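Local coordinates for protein HMG-CoA Lyase (PDB 1YDO) that is a TIM-barrel protein of the HMG-CoA lyase-like family, probably an enzyme, at residues T190-L195 / V220-M225. Numbering follows the deposited sequence.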
# COMPACT_ATOMS: atom_id res chain seq x y z
N THR A 190 9.90 11.15 -12.32
CA THR A 190 10.63 11.54 -13.52
C THR A 190 9.65 11.55 -14.69
O THR A 190 9.72 12.42 -15.55
CB THR A 190 11.80 10.58 -13.84
OG1 THR A 190 11.29 9.35 -14.35
CG2 THR A 190 12.61 10.29 -12.58
N VAL A 191 8.74 10.59 -14.71
CA VAL A 191 7.78 10.52 -15.79
C VAL A 191 6.87 11.73 -15.78
O VAL A 191 6.76 12.44 -16.78
CB VAL A 191 6.92 9.26 -15.70
CG1 VAL A 191 5.74 9.38 -16.65
CG2 VAL A 191 7.75 8.05 -16.05
N LEU A 192 6.20 11.97 -14.65
CA LEU A 192 5.31 13.13 -14.55
C LEU A 192 6.07 14.44 -14.74
O LEU A 192 5.50 15.45 -15.14
CB LEU A 192 4.58 13.14 -13.21
CG LEU A 192 3.48 12.10 -13.08
CD1 LEU A 192 2.90 12.17 -11.69
CD2 LEU A 192 2.41 12.35 -14.12
N GLU A 193 7.36 14.42 -14.47
CA GLU A 193 8.19 15.59 -14.62
C GLU A 193 8.28 15.95 -16.10
O GLU A 193 8.16 17.12 -16.46
CB GLU A 193 9.59 15.31 -14.09
CG GLU A 193 10.47 16.54 -13.90
CD GLU A 193 10.17 17.27 -12.59
OE1 GLU A 193 9.25 18.13 -12.58
OE2 GLU A 193 10.85 16.98 -11.57
N ALA A 194 8.51 14.94 -16.93
CA ALA A 194 8.65 15.12 -18.37
C ALA A 194 7.31 15.41 -19.03
O ALA A 194 7.24 16.16 -20.01
CB ALA A 194 9.28 13.89 -19.00
N LEU A 195 6.25 14.81 -18.50
CA LEU A 195 4.91 15.03 -19.06
C LEU A 195 4.34 16.37 -18.62
O LEU A 195 3.98 17.20 -19.46
CB LEU A 195 3.96 13.90 -18.64
CG LEU A 195 4.08 12.57 -19.40
CD1 LEU A 195 3.32 11.50 -18.65
CD2 LEU A 195 3.54 12.71 -20.82
N VAL A 220 1.05 9.37 -3.76
CA VAL A 220 1.56 10.48 -2.99
C VAL A 220 2.50 11.31 -3.84
O VAL A 220 2.39 12.53 -3.90
CB VAL A 220 2.29 10.01 -1.72
CG1 VAL A 220 3.01 11.18 -1.07
CG2 VAL A 220 1.29 9.41 -0.75
N THR A 221 3.43 10.63 -4.51
CA THR A 221 4.38 11.32 -5.38
C THR A 221 3.62 12.15 -6.42
O THR A 221 3.95 13.30 -6.67
CB THR A 221 5.29 10.32 -6.10
OG1 THR A 221 6.01 9.55 -5.13
CG2 THR A 221 6.28 11.04 -7.00
N ALA A 222 2.60 11.54 -7.02
CA ALA A 222 1.79 12.24 -8.00
C ALA A 222 1.08 13.43 -7.34
O ALA A 222 1.08 14.54 -7.88
CB ALA A 222 0.77 11.29 -8.61
N LEU A 223 0.47 13.22 -6.18
CA LEU A 223 -0.20 14.31 -5.51
C LEU A 223 0.74 15.49 -5.34
O LEU A 223 0.32 16.65 -5.35
CB LEU A 223 -0.71 13.88 -4.14
CG LEU A 223 -2.08 13.22 -4.14
CD1 LEU A 223 -2.31 12.61 -2.79
CD2 LEU A 223 -3.15 14.24 -4.47
N GLN A 224 2.02 15.18 -5.17
CA GLN A 224 3.03 16.21 -5.00
C GLN A 224 3.40 16.90 -6.30
O GLN A 224 3.80 18.06 -6.30
CB GLN A 224 4.29 15.61 -4.40
CG GLN A 224 4.20 15.23 -2.94
CD GLN A 224 5.49 14.61 -2.43
OE1 GLN A 224 5.66 14.36 -1.24
NE2 GLN A 224 6.42 14.34 -3.35
N MSE A 225 3.27 16.18 -7.42
CA MSE A 225 3.59 16.75 -8.71
C MSE A 225 2.48 17.65 -9.22
O MSE A 225 2.73 18.51 -10.06
CB MSE A 225 3.85 15.65 -9.73
CG MSE A 225 5.06 14.77 -9.42
SE MSE A 225 6.73 15.77 -9.34
CE MSE A 225 6.53 16.70 -11.04
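Two neighbouring outer helices of the TIM barrel, 185-196 and 215-225, meet here through L192, A222 and the selenomethionine M225, with E193 at the margin. Strand 204-207 lies between them in the chain, so the three elements form an alpha-beta-alpha stretch of the barrel. The helix segments run nearly parallel, at 26°, with their axes 10.3 Å apart at closest approach. L192 reaches over with its CD1 branch: CG stands anti to its own carbonyl carbon (chi1 -74°), which directs the branch to the second helix. There L192 CD1 packs on the methyl CB of A222 at 3.8 Å and on M225 CG at 4.1 Å, one turn further along. L206 of strand 204-207 touches both L192 and A222, closing the contact on its barrel side. The chain of M225 is bent at both chi2 and chi3, which brings its terminal CE toward E193, the two side chains crossing at about a right angle. M225 CE lies 3.4 Å from E193 OE1, a van der Waals approach of a methyl to a carboxylate oxygen. Near this contact the helix 215-225 also faces the second subunit, where Q224 OE1 hydrogen-bonds to NE2 of Q224 of that subunit. Cohesion between the two segments is thus mainly apolar, buried around L192 and A222, while the carboxylate of E193 lies beside the terminal methyl of M225 at the exposed margin.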